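Local coordinates for protein purine nucleoside phosphorylase (Thermus thermophilus, PDB 6TK9) that catalyses the reversible phosphorolysis of purine nucleosides, probably inosine and guanosine, giving the free purine base and a pentose 1-phosphate, at residues L75-R80 / R105-T110; F94-G99 / V213-A218; V10-S15 / Y46-H51; V81-G86 / A135-L140. All coordinates share one frame; numbering follows the deposited sequence.

Contact 1: L75-R80 / R105-T110; sequences LVYKGR and RTFLLT. With PO4 (phosphate ion), chain G.
Y77 and F107 meet between two strands that are not direct hydrogen-bonded neighbours: their segments come no closer in CA atoms than 9.7 Å, from Y77 CA to L109 CA, because strand 23-27 runs between strands 72-78 and 106-115, parallel to both. Across this gap the two aromatic side chains cross at about a right angle, Y77 CE1 standing 3.7 Å from F107 CE2 and lying at the edge of the phenylalanine ring, near its plane. This is the buried central part of the α/β sheet of the phosphorylase superfamily, and L109 turns to helix 213-222, which covers this face. A second, polar bridge lies just past the end of strand 72-78, beside the bound phosphate. R80 leaves the backbone with CG wedged between N and the carbonyl carbon (chi1 52°) and bends again at chi2 and chi3, which brings its guanidinium to T110. NH1 donates to T110 O at 2.9 Å, tilted 15° from the carbonyl plane, and NH2 adds a weak bond to T110 O at 3.0 Å. NH1 also donates to PO4 O1 at 3.1 Å, while NE forms a salt bridge with E215. A leucine in place of R80 would probably take from T110 O, PO4 O1 and E215 OE1 the donors that the arginine supplies, leaving H82 to hold O1. S29, S211 and A112 N also bind the ion, consistent with the family's phosphate subsite.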
loop_
_atom_site.group_PDB
_atom_site.type_symbol
_atom_site.label_atom_id
_atom_site.label_comp_id
_atom_site.label_asym_id
_atom_site.label_seq_id
_atom_site.Cartn_x
_atom_site.Cartn_y
_atom_site.Cartn_z
ATOM N N LEU A 75 17.127 37.792 9.802
ATOM C CA LEU A 75 16.031 37.712 10.806
ATOM C C LEU A 75 16.058 36.305 11.402
ATOM O O LEU A 75 15.846 35.352 10.650
ATOM C CB LEU A 75 14.688 37.994 10.125
ATOM C CG LEU A 75 13.492 38.205 11.057
ATOM C CD1 LEU A 75 13.690 39.411 11.961
ATOM C CD2 LEU A 75 12.217 38.386 10.261
ATOM N N VAL A 76 16.382 36.183 12.688
ATOM C CA VAL A 76 16.371 34.886 13.432
ATOM C C VAL A 76 15.181 34.903 14.407
ATOM O O VAL A 76 15.044 35.861 15.166
ATOM C CB VAL A 76 17.728 34.631 14.116
ATOM C CG1 VAL A 76 17.748 33.327 14.902
ATOM C CG2 VAL A 76 18.860 34.658 13.098
ATOM N N TYR A 77 14.297 33.915 14.303
ATOM C CA TYR A 77 13.216 33.580 15.259
ATOM C C TYR A 77 13.810 32.614 16.259
ATOM O O TYR A 77 14.070 31.492 15.868
ATOM C CB TYR A 77 12.036 32.947 14.522
ATOM C CG TYR A 77 11.385 33.893 13.552
ATOM C CD1 TYR A 77 11.860 34.026 12.262
ATOM C CD2 TYR A 77 10.373 34.739 13.954
ATOM C CE1 TYR A 77 11.296 34.925 11.374
ATOM C CE2 TYR A 77 9.802 35.647 13.080
ATOM C CZ TYR A 77 10.254 35.729 11.782
ATOM O OH TYR A 77 9.674 36.603 10.915
ATOM N N LYS A 78 14.158 33.075 17.449
ATOM C CA LYS A 78 14.674 32.175 18.511
ATOM C C LYS A 78 13.449 31.455 19.093
ATOM O O LYS A 78 12.802 32.028 19.992
ATOM C CB LYS A 78 15.520 32.934 19.548
ATOM C CG LYS A 78 16.078 32.046 20.659
ATOM C CD LYS A 78 17.137 32.639 21.592
ATOM C CE LYS A 78 17.668 31.569 22.534
ATOM N NZ LYS A 78 18.792 32.039 23.380
ATOM N N GLY A 79 13.113 30.286 18.537
ATOM C CA GLY A 79 11.882 29.522 18.848
ATOM C C GLY A 79 10.696 29.963 17.996
ATOM O O GLY A 79 10.830 30.969 17.268
ATOM N N ARG A 80 9.571 29.243 18.097
ATOM C CA ARG A 80 8.337 29.419 17.273
ATOM C C ARG A 80 7.126 28.978 18.095
ATOM O O ARG A 80 7.308 28.640 19.293
ATOM C CB ARG A 80 8.373 28.636 15.953
ATOM C CG ARG A 80 8.715 27.156 16.091
ATOM C CD ARG A 80 8.000 26.260 15.098
ATOM N NE ARG A 80 8.567 26.326 13.762
ATOM C CZ ARG A 80 9.628 25.636 13.353
ATOM N NH1 ARG A 80 10.261 24.829 14.190
ATOM N NH2 ARG A 80 10.072 25.777 12.111
ATOM N N ARG A 105 13.177 37.438 2.010
ATOM C CA ARG A 105 12.501 36.783 0.851
ATOM C C ARG A 105 12.987 35.329 0.694
ATOM O O ARG A 105 12.416 34.594 -0.148
ATOM C CB ARG A 105 12.757 37.579 -0.429
ATOM C CG ARG A 105 12.539 39.080 -0.289
ATOM C CD ARG A 105 11.080 39.488 -0.242
ATOM N NE ARG A 105 10.428 39.179 -1.509
ATOM C CZ ARG A 105 10.437 39.948 -2.594
ATOM N NH1 ARG A 105 11.064 41.111 -2.588
ATOM N NH2 ARG A 105 9.811 39.552 -3.688
ATOM N N THR A 106 14.009 34.926 1.464
ATOM C CA THR A 106 14.527 33.535 1.572
ATOM C C THR A 106 14.499 33.124 3.047
ATOM O O THR A 106 15.005 33.910 3.883
ATOM C CB THR A 106 15.933 33.395 0.975
ATOM O OG1 THR A 106 15.847 33.700 -0.412
ATOM C CG2 THR A 106 16.520 32.007 1.099
ATOM N N PHE A 107 13.932 31.943 3.338
ATOM C CA PHE A 107 13.695 31.440 4.714
ATOM C C PHE A 107 14.227 30.023 4.858
ATOM O O PHE A 107 13.955 29.198 3.982
ATOM C CB PHE A 107 12.209 31.454 5.046
ATOM C CG PHE A 107 11.750 32.657 5.819
ATOM C CD1 PHE A 107 11.372 33.814 5.169
ATOM C CD2 PHE A 107 11.673 32.613 7.198
ATOM C CE1 PHE A 107 10.938 34.913 5.891
ATOM C CE2 PHE A 107 11.245 33.712 7.922
ATOM C CZ PHE A 107 10.874 34.861 7.265
ATOM N N LEU A 108 14.955 29.787 5.949
ATOM C CA LEU A 108 15.449 28.464 6.399
ATOM C C LEU A 108 14.566 28.062 7.584
ATOM O O LEU A 108 14.673 28.699 8.632
ATOM C CB LEU A 108 16.924 28.573 6.820
ATOM C CG LEU A 108 17.984 28.464 5.716
ATOM C CD1 LEU A 108 17.729 29.415 4.547
ATOM C CD2 LEU A 108 19.378 28.700 6.272
ATOM N N LEU A 109 13.692 27.080 7.424
ATOM C CA LEU A 109 12.841 26.604 8.541
ATOM C C LEU A 109 13.489 25.362 9.151
ATOM O O LEU A 109 13.706 24.411 8.410
ATOM C CB LEU A 109 11.442 26.307 8.002
ATOM C CG LEU A 109 10.802 27.438 7.204
ATOM C CD1 LEU A 109 9.545 26.943 6.519
ATOM C CD2 LEU A 109 10.499 28.629 8.093
ATOM N N THR A 110 13.797 25.393 10.444
ATOM C CA THR A 110 14.489 24.300 11.165
ATOM C C THR A 110 13.553 23.776 12.253
ATOM O O THR A 110 12.783 24.585 12.806
ATOM C CB THR A 110 15.851 24.745 11.727
ATOM O OG1 THR A 110 15.682 25.386 12.996
ATOM C CG2 THR A 110 16.600 25.655 10.772
HETATM P P PO4 G . 9.899 22.035 16.466
HETATM O O1 PO4 G . 9.270 23.409 16.746
HETATM O O2 PO4 G . 9.575 21.073 17.605
HETATM O O3 PO4 G . 11.405 22.145 16.342
HETATM O O4 PO4 G . 9.349 21.522 15.139
#

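Contact 2: F94-G99 / V213-A218; sequences FPVRVG and VPEVIA
V96 and E215 form the closest approach of segments 94-99 and 213-218, their CA atoms 6.7 Å apart, and the touch is purely aliphatic: V96 CG1 rests 4.1 Å from E215 CG. Valine chi1 of -63° sets CG1 beside the backbone N and anti to the carbonyl carbon, the branch that reaches across. The glutamate leaves its helix in the same sense (chi1 -69°), and the two side chains cross at about a right angle, the methyl meeting the methylene part of E215 and not its carboxylate. A bend at chi2 then carries that carboxylate off to other partners: OE1 faces R80, and OE2 takes a weak bond from the backbone N of T212, just before the helix. The acid is thus buried, with OE1 in a salt bridge and OE2 weakly bonded, and its stem serves as packing surface. At the next residue of the first helix and nearly a turn on in the second, R97 CA and A218 CA stand 7.2 Å apart. There the arginine chain runs past the methyl of A218, with NE 4.4 Å from A218 CB, before its end comes against L140. I217 reaches S190 of the second subunit. Helix 94-102 turns F94 and V98 to helix 4-14 on its far flank, and V96 also touches F107; E215 and V216 of helix 213-222 touch L109. Both helices therefore pack side by side on strand 106-115.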
loop_
_atom_site.group_PDB
_atom_site.type_symbol
_atom_site.label_atom_id
_atom_site.label_comp_id
_atom_site.label_asym_id
_atom_site.label_seq_id
_atom_site.Cartn_x
_atom_site.Cartn_y
_atom_site.Cartn_z
ATOM N N PHE A 94 1.923 34.020 11.531
ATOM C CA PHE A 94 2.002 35.500 11.610
ATOM C C PHE A 94 3.484 35.887 11.551
ATOM O O PHE A 94 3.870 36.596 10.616
ATOM C CB PHE A 94 1.207 36.077 12.784
ATOM C CG PHE A 94 1.106 37.580 12.698
ATOM C CD1 PHE A 94 0.317 38.185 11.726
ATOM C CD2 PHE A 94 1.873 38.397 13.521
ATOM C CE1 PHE A 94 0.276 39.568 11.598
ATOM C CE2 PHE A 94 1.825 39.780 13.395
ATOM C CZ PHE A 94 1.026 40.362 12.436
ATOM N N PRO A 95 4.372 35.370 12.448
ATOM C CA PRO A 95 5.790 35.735 12.432
ATOM C C PRO A 95 6.423 35.690 11.028
ATOM O O PRO A 95 6.819 36.751 10.565
ATOM C CB PRO A 95 6.444 34.753 13.422
ATOM C CG PRO A 95 5.336 34.393 14.382
ATOM C CD PRO A 95 4.072 34.423 13.537
ATOM N N VAL A 96 6.497 34.529 10.367
ATOM C CA VAL A 96 7.164 34.427 9.030
ATOM C C VAL A 96 6.504 35.385 8.022
ATOM O O VAL A 96 7.206 35.827 7.105
ATOM C CB VAL A 96 7.222 32.991 8.475
ATOM C CG1 VAL A 96 8.049 32.091 9.377
ATOM C CG2 VAL A 96 5.842 32.399 8.228
ATOM N N ARG A 97 5.224 35.715 8.166
ATOM C CA ARG A 97 4.560 36.695 7.260
ATOM C C ARG A 97 5.184 38.085 7.495
ATOM O O ARG A 97 5.615 38.699 6.499
ATOM C CB ARG A 97 3.032 36.684 7.437
ATOM C CG ARG A 97 2.334 35.476 6.813
ATOM C CD ARG A 97 0.872 35.315 7.216
ATOM N NE ARG A 97 0.055 34.701 6.176
ATOM C CZ ARG A 97 -1.228 34.336 6.291
ATOM N NH1 ARG A 97 -1.889 34.517 7.423
ATOM N NH2 ARG A 97 -1.849 33.797 5.251
ATOM N N VAL A 98 5.253 38.549 8.755
ATOM C CA VAL A 98 5.965 39.801 9.170
ATOM C C VAL A 98 7.425 39.721 8.708
ATOM O O VAL A 98 7.935 40.703 8.129
ATOM C CB VAL A 98 5.873 40.033 10.691
ATOM C CG1 VAL A 98 6.830 41.113 11.169
ATOM C CG2 VAL A 98 4.456 40.372 11.105
ATOM N N GLY A 99 8.062 38.573 8.923
ATOM C CA GLY A 99 9.436 38.334 8.454
ATOM C C GLY A 99 9.576 38.671 6.984
ATOM O O GLY A 99 10.588 39.271 6.592
ATOM N N VAL A 213 5.085 23.012 8.315
ATOM C CA VAL A 213 4.198 22.921 7.115
ATOM C C VAL A 213 3.357 24.195 7.008
ATOM O O VAL A 213 3.280 24.774 5.937
ATOM C CB VAL A 213 3.376 21.623 7.138
ATOM C CG1 VAL A 213 2.266 21.611 6.103
ATOM C CG2 VAL A 213 4.287 20.420 6.957
ATOM N N PRO A 214 2.728 24.726 8.079
ATOM C CA PRO A 214 1.928 25.939 7.924
ATOM C C PRO A 214 2.818 27.095 7.448
ATOM O O PRO A 214 2.388 27.851 6.611
ATOM C CB PRO A 214 1.284 26.193 9.299
ATOM C CG PRO A 214 1.932 25.209 10.266
ATOM C CD PRO A 214 2.681 24.179 9.447
ATOM N N GLU A 215 4.034 27.184 7.991
ATOM C CA GLU A 215 5.074 28.174 7.601
ATOM C C GLU A 215 5.371 27.987 6.109
ATOM O O GLU A 215 5.296 28.996 5.356
ATOM C CB GLU A 215 6.315 28.053 8.505
ATOM C CG GLU A 215 6.049 28.499 9.937
ATOM C CD GLU A 215 6.727 27.705 11.042
ATOM O OE1 GLU A 215 7.935 27.884 11.227
ATOM O OE2 GLU A 215 6.044 26.931 11.737
ATOM N N VAL A 216 5.651 26.755 5.672
ATOM C CA VAL A 216 5.972 26.480 4.242
ATOM C C VAL A 216 4.832 26.966 3.342
ATOM O O VAL A 216 5.133 27.608 2.349
ATOM C CB VAL A 216 6.259 25.001 3.987
ATOM C CG1 VAL A 216 6.468 24.778 2.492
ATOM C CG2 VAL A 216 7.457 24.513 4.790
ATOM N N ILE A 217 3.576 26.666 3.673
ATOM C CA ILE A 217 2.381 27.047 2.856
ATOM C C ILE A 217 2.225 28.576 2.862
ATOM O O ILE A 217 2.044 29.167 1.776
ATOM C CB ILE A 217 1.104 26.338 3.362
ATOM C CG1 ILE A 217 1.201 24.822 3.186
ATOM C CG2 ILE A 217 -0.127 26.900 2.670
ATOM C CD1 ILE A 217 0.133 24.039 3.909
ATOM N N ALA A 218 2.280 29.193 4.042
ATOM C CA ALA A 218 2.183 30.663 4.239
ATOM C C ALA A 218 3.241 31.381 3.385
ATOM O O ALA A 218 2.890 32.398 2.741
ATOM C CB ALA A 218 2.314 31.004 5.708
#

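Contact 3: V10-S15 / Y46-H51; sequences VAYVRS and YGEIPH
Y12 CG lies opposite its backbone N (chi1 180°), which carries the ring toward the loop 46-51, and chi2 of 84° turns it so that one face receives the backbone oxygen of E48. That oxygen sits 3.3 Å above the ring plane, displaced toward the rim, and its nearest ring atom is CE2, with Y12 CE2 to E48 O at 3.4 Å. The carbonyl has no hydrogen to offer the ring, and the contact is one of close van der Waals packing. The opposite face has S15 OG above it, 4.3 Å from the plane; this hydroxyl donates to Y12 O at 2.7 Å and is thereby tethered close to the ring. Near the root of the side chain, P50 crosses at about a right angle, its CD 3.6 Å from Y12 CB. The 3-10 turn 46-48 follows strand 39-45 and leads into the loop toward strand 63-66, and its I49 N to Y46 O bond of 2.9 Å presents the E48 carbonyl to the helix. Helix 4-14 is in this way laid against strand 39-45 of the mixed sheet of the phosphorylase fold, V13 and I49 both packing on I44. I49 adds an apolar contact, CG1 lying 4.4 Å from Y12 CD2. At the outer rim the extended chain of E48 places OE1 3.7 Å from Y12 OH. A second link between helix and loop is the hydrogen bond of H51 NE2 to E8 OE1.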
loop_
_atom_site.group_PDB
_atom_site.type_symbol
_atom_site.label_atom_id
_atom_site.label_comp_id
_atom_site.label_asym_id
_atom_site.label_seq_id
_atom_site.Cartn_x
_atom_site.Cartn_y
_atom_site.Cartn_z
ATOM N N VAL A 10 5.202 45.110 11.518
ATOM C CA VAL A 10 6.390 45.584 10.759
ATOM C C VAL A 10 6.834 46.922 11.373
ATOM O O VAL A 10 8.002 47.006 11.830
ATOM C CB VAL A 10 6.095 45.695 9.253
ATOM C CG1 VAL A 10 7.176 46.462 8.503
ATOM C CG2 VAL A 10 5.893 44.322 8.633
ATOM N N ALA A 11 5.917 47.894 11.436
ATOM C CA ALA A 11 6.125 49.262 11.977
ATOM C C ALA A 11 6.730 49.211 13.390
ATOM O O ALA A 11 7.651 49.999 13.664
ATOM C CB ALA A 11 4.824 50.032 11.961
ATOM N N TYR A 12 6.245 48.339 14.274
ATOM C CA TYR A 12 6.769 48.266 15.663
ATOM C C TYR A 12 8.248 47.863 15.618
ATOM O O TYR A 12 9.016 48.423 16.432
ATOM C CB TYR A 12 5.936 47.347 16.558
ATOM C CG TYR A 12 6.472 47.273 17.965
ATOM C CD1 TYR A 12 6.145 48.230 18.913
ATOM C CD2 TYR A 12 7.345 46.263 18.340
ATOM C CE1 TYR A 12 6.658 48.174 20.203
ATOM C CE2 TYR A 12 7.872 46.197 19.620
ATOM C CZ TYR A 12 7.541 47.164 20.556
ATOM O OH TYR A 12 8.068 47.091 21.819
ATOM N N VAL A 13 8.644 46.971 14.697
ATOM C CA VAL A 13 10.057 46.496 14.572
ATOM C C VAL A 13 10.898 47.645 13.993
ATOM O O VAL A 13 11.989 47.921 14.534
ATOM C CB VAL A 13 10.179 45.192 13.755
ATOM C CG1 VAL A 13 11.629 44.816 13.509
ATOM C CG2 VAL A 13 9.472 44.025 14.426
ATOM N N ARG A 14 10.388 48.330 12.971
ATOM C CA ARG A 14 11.018 49.540 12.376
ATOM C C ARG A 14 11.086 50.676 13.415
ATOM O O ARG A 14 11.904 51.580 13.227
ATOM C CB ARG A 14 10.281 49.947 11.094
ATOM C CG ARG A 14 10.582 49.050 9.894
ATOM C CD ARG A 14 9.743 49.417 8.670
ATOM N NE ARG A 14 9.979 48.608 7.468
ATOM C CZ ARG A 14 9.174 48.550 6.386
ATOM N NH1 ARG A 14 8.045 49.242 6.328
ATOM N NH2 ARG A 14 9.500 47.781 5.359
ATOM N N SER A 15 10.304 50.635 14.492
ATOM C CA SER A 15 10.394 51.616 15.608
ATOM C C SER A 15 11.657 51.326 16.415
ATOM O O SER A 15 12.054 52.207 17.172
ATOM C CB SER A 15 9.164 51.621 16.519
ATOM O OG SER A 15 9.354 50.796 17.676
ATOM N N TYR A 46 8.563 38.175 21.662
ATOM C CA TYR A 46 7.335 38.051 20.831
ATOM C C TYR A 46 6.183 38.821 21.494
ATOM O O TYR A 46 5.443 39.537 20.757
ATOM C CB TYR A 46 7.034 36.574 20.593
ATOM C CG TYR A 46 7.997 35.842 19.685
ATOM C CD1 TYR A 46 8.915 36.510 18.890
ATOM C CD2 TYR A 46 7.934 34.459 19.568
ATOM C CE1 TYR A 46 9.783 35.820 18.058
ATOM C CE2 TYR A 46 8.775 33.757 18.722
ATOM C CZ TYR A 46 9.701 34.443 17.956
ATOM O OH TYR A 46 10.530 33.755 17.124
ATOM N N GLY A 47 6.098 38.741 22.835
ATOM C CA GLY A 47 5.051 39.359 23.668
ATOM C C GLY A 47 4.889 40.855 23.445
ATOM O O GLY A 47 3.794 41.358 23.689
ATOM N N GLU A 48 5.950 41.540 23.034
ATOM C CA GLU A 48 5.992 43.013 22.842
ATOM C C GLU A 48 5.570 43.395 21.421
ATOM O O GLU A 48 5.330 44.596 21.213
ATOM C CB GLU A 48 7.406 43.560 23.080
ATOM C CG GLU A 48 7.855 43.554 24.540
ATOM C CD GLU A 48 9.296 44.000 24.774
ATOM O OE1 GLU A 48 9.892 44.655 23.850
ATOM O OE2 GLU A 48 9.833 43.670 25.874
ATOM N N ILE A 49 5.564 42.454 20.463
ATOM C CA ILE A 49 5.232 42.769 19.039
ATOM C C ILE A 49 3.726 42.629 18.856
ATOM O O ILE A 49 3.140 41.595 19.159
ATOM C CB ILE A 49 5.993 41.887 18.024
ATOM C CG1 ILE A 49 7.502 41.872 18.265
ATOM C CG2 ILE A 49 5.670 42.312 16.592
ATOM C CD1 ILE A 49 8.227 40.860 17.410
ATOM N N PRO A 50 3.047 43.668 18.341
ATOM C CA PRO A 50 1.616 43.584 18.070
ATOM C C PRO A 50 1.215 42.324 17.293
ATOM O O PRO A 50 1.774 42.088 16.272
ATOM C CB PRO A 50 1.350 44.837 17.217
ATOM C CG PRO A 50 2.405 45.825 17.642
ATOM C CD PRO A 50 3.612 44.987 18.019
ATOM N N HIS A 51 0.243 41.571 17.815
ATOM C CA HIS A 51 -0.453 40.432 17.155
ATOM C C HIS A 51 0.465 39.208 17.074
ATOM O O HIS A 51 0.124 38.280 16.324
ATOM C CB HIS A 51 -0.954 40.829 15.759
ATOM C CG HIS A 51 -1.675 42.132 15.723
ATOM N ND1 HIS A 51 -2.826 42.355 16.449
ATOM C CD2 HIS A 51 -1.410 43.279 15.056
ATOM C CE1 HIS A 51 -3.239 43.590 16.236
ATOM N NE2 HIS A 51 -2.387 44.178 15.381
#

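Contact 4: V81-G86 / A135-L140; sequences VHYYEG and AGANPL. With PO4 (phosphate ion), chain G.
Y83 reaches across to A135 and A137, and the path of its side chain explains how two loops with CA atoms no nearer than 8.7 Å still meet. From CB, chi1 of -173° sets CG trans to the backbone N, and the ring carries its outer half to the other loop. CE1 comes within 3.9 Å of A137 CB, and CZ is the nearest ring atom at 3.8 Å from the same methyl. At the tip, OH still rides alongside A137 CB, while CE2 looks more distantly at A135 O. The methyl lies 29° off the ring normal and 4.2 Å from the centroid, an off-centre CH-pi contact. Y83 is also held from outside: R141 of the third subunit makes a cation-pi contact with its ring and a hydrogen bond to its O, which puts this loop at a subunit interface. The preceding residue, H82, faces the phosphate. Its NE2 donates to PO4 O1 at 2.7 Å in a nearly straight bond (171°), the oxygen lying in the ring plane. ND1 donates to E85 OE2 at 2.8 Å from above the carboxylate plane, and H82 N reaches that oxygen from the opposite face. A leucine in place of H82 would probably leave PO4 O1 without this straight donor and E85 OE2 with the backbone N as its remaining grip in the loop. With one ring nitrogen bonded to E85 and the other to the ion, the imidazole is likely to be held in rotation, consistent with E85 acting as a second-shell residue that orients NE2.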
loop_
_atom_site.group_PDB
_atom_site.type_symbol
_atom_site.label_atom_id
_atom_site.label_comp_id
_atom_site.label_asym_id
_atom_site.label_seq_id
_atom_site.Cartn_x
_atom_site.Cartn_y
_atom_site.Cartn_z
ATOM N N VAL A 81 5.940 29.021 17.481
ATOM C CA VAL A 81 4.664 28.566 18.093
ATOM C C VAL A 81 4.125 27.386 17.282
ATOM O O VAL A 81 4.487 27.216 16.091
ATOM C CB VAL A 81 3.650 29.715 18.207
ATOM C CG1 VAL A 81 4.210 30.832 19.072
ATOM C CG2 VAL A 81 3.214 30.246 16.852
ATOM N N HIS A 82 3.309 26.569 17.926
ATOM C CA HIS A 82 2.739 25.338 17.329
ATOM C C HIS A 82 1.217 25.390 17.413
ATOM O O HIS A 82 0.661 26.022 18.346
ATOM C CB HIS A 82 3.307 24.109 18.036
ATOM C CG HIS A 82 4.792 24.163 18.165
ATOM N ND1 HIS A 82 5.416 24.712 19.266
ATOM C CD2 HIS A 82 5.773 23.769 17.322
ATOM C CE1 HIS A 82 6.721 24.641 19.100
ATOM N NE2 HIS A 82 6.967 24.065 17.918
ATOM N N TYR A 83 0.591 24.720 16.467
ATOM C CA TYR A 83 -0.842 24.361 16.475
ATOM C C TYR A 83 -1.173 23.593 17.761
ATOM O O TYR A 83 -2.250 23.821 18.284
ATOM C CB TYR A 83 -1.156 23.605 15.184
ATOM C CG TYR A 83 -2.607 23.311 14.959
ATOM C CD1 TYR A 83 -3.496 24.325 14.672
ATOM C CD2 TYR A 83 -3.078 22.007 14.955
ATOM C CE1 TYR A 83 -4.829 24.057 14.413
ATOM C CE2 TYR A 83 -4.412 21.721 14.709
ATOM C CZ TYR A 83 -5.294 22.751 14.440
ATOM O OH TYR A 83 -6.610 22.480 14.198
ATOM N N TYR A 84 -0.283 22.770 18.313
ATOM C CA TYR A 84 -0.646 21.956 19.507
ATOM C C TYR A 84 -0.849 22.873 20.709
ATOM O O TYR A 84 -1.603 22.481 21.585
ATOM C CB TYR A 84 0.325 20.814 19.833
ATOM C CG TYR A 84 1.768 21.206 19.994
ATOM C CD1 TYR A 84 2.199 21.876 21.136
ATOM C CD2 TYR A 84 2.704 20.912 19.014
ATOM C CE1 TYR A 84 3.517 22.261 21.289
ATOM C CE2 TYR A 84 4.032 21.274 19.164
ATOM C CZ TYR A 84 4.434 21.959 20.300
ATOM O OH TYR A 84 5.732 22.337 20.462
ATOM N N GLU A 85 -0.219 24.050 20.733
ATOM C CA GLU A 85 -0.352 25.027 21.849
ATOM C C GLU A 85 -1.712 25.715 21.764
ATOM O O GLU A 85 -2.038 26.425 22.705
ATOM C CB GLU A 85 0.731 26.103 21.812
ATOM C CG GLU A 85 2.147 25.580 21.994
ATOM C CD GLU A 85 3.182 26.631 21.640
ATOM O OE1 GLU A 85 3.350 27.558 22.457
ATOM O OE2 GLU A 85 3.768 26.560 20.527
ATOM N N GLY A 86 -2.438 25.542 20.654
ATOM C CA GLY A 86 -3.834 25.993 20.519
ATOM C C GLY A 86 -3.954 27.290 19.754
ATOM O O GLY A 86 -5.025 27.919 19.842
ATOM N N ALA A 135 -2.499 17.226 9.714
ATOM C CA ALA A 135 -2.958 18.010 10.889
ATOM C C ALA A 135 -4.400 18.514 10.704
ATOM O O ALA A 135 -5.025 18.874 11.713
ATOM C CB ALA A 135 -1.999 19.147 11.115
ATOM N N GLY A 136 -4.908 18.562 9.470
ATOM C CA GLY A 136 -6.303 18.942 9.180
ATOM C C GLY A 136 -6.544 20.433 9.335
ATOM O O GLY A 136 -7.686 20.840 9.576
ATOM N N ALA A 137 -5.501 21.241 9.159
ATOM C CA ALA A 137 -5.552 22.719 9.287
ATOM C C ALA A 137 -4.656 23.361 8.222
ATOM O O ALA A 137 -3.642 22.757 7.818
ATOM C CB ALA A 137 -5.158 23.130 10.684
ATOM N N ASN A 138 -5.049 24.534 7.747
ATOM C CA ASN A 138 -4.357 25.232 6.648
ATOM C C ASN A 138 -4.363 26.715 6.973
ATOM O O ASN A 138 -5.394 27.325 7.211
ATOM C CB ASN A 138 -4.970 24.895 5.295
ATOM C CG ASN A 138 -4.107 25.419 4.167
ATOM O OD1 ASN A 138 -3.824 26.620 4.104
ATOM N ND2 ASN A 138 -3.654 24.527 3.299
ATOM N N PRO A 139 -3.192 27.365 6.984
ATOM C CA PRO A 139 -3.129 28.730 7.466
ATOM C C PRO A 139 -3.846 29.679 6.500
ATOM O O PRO A 139 -4.189 30.767 6.918
ATOM C CB PRO A 139 -1.620 28.958 7.561
ATOM C CG PRO A 139 -1.071 28.101 6.451
ATOM C CD PRO A 139 -1.899 26.840 6.529
ATOM N N LEU A 140 -4.037 29.273 5.244
ATOM C CA LEU A 140 -4.675 30.158 4.228
ATOM C C LEU A 140 -6.195 30.089 4.341
ATOM O O LEU A 140 -6.847 30.814 3.598
ATOM C CB LEU A 140 -4.251 29.745 2.820
ATOM C CG LEU A 140 -2.758 29.837 2.565
ATOM C CD1 LEU A 140 -2.437 29.540 1.107
ATOM C CD2 LEU A 140 -2.240 31.204 2.980
HETATM P P PO4 G . 9.899 22.035 16.466
HETATM O O1 PO4 G . 9.270 23.409 16.746
HETATM O O2 PO4 G . 9.575 21.073 17.605
HETATM O O3 PO4 G . 11.405 22.145 16.342
HETATM O O4 PO4 G . 9.349 21.522 15.139
#

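In the fold
Contacts 1 and 2 are buried and lie nearest the centre of the chain, their centres about 6 and 9 Å from it; they are joined by the salt bridge between R80 and E215, and the helix of E215 packs on the strand that contact 1 uses. Contact 4, about 13 Å from the centre, is also buried, but at loops that meet neighbouring subunits. Contact 3 is peripheral, about 21 Å out and partly exposed. The chemistry follows place: aliphatic packing between helices in contact 2, aromatic packing plus a phosphate-binding arginine in contact 1, a methyl on a ring beside a phosphate-binding histidine in contact 4, and ring-on-backbone packing in contact 3. Contacts 1 and 4 serve one phosphate, and a Y46-G79 hydrogen bond links contacts 3 and 1.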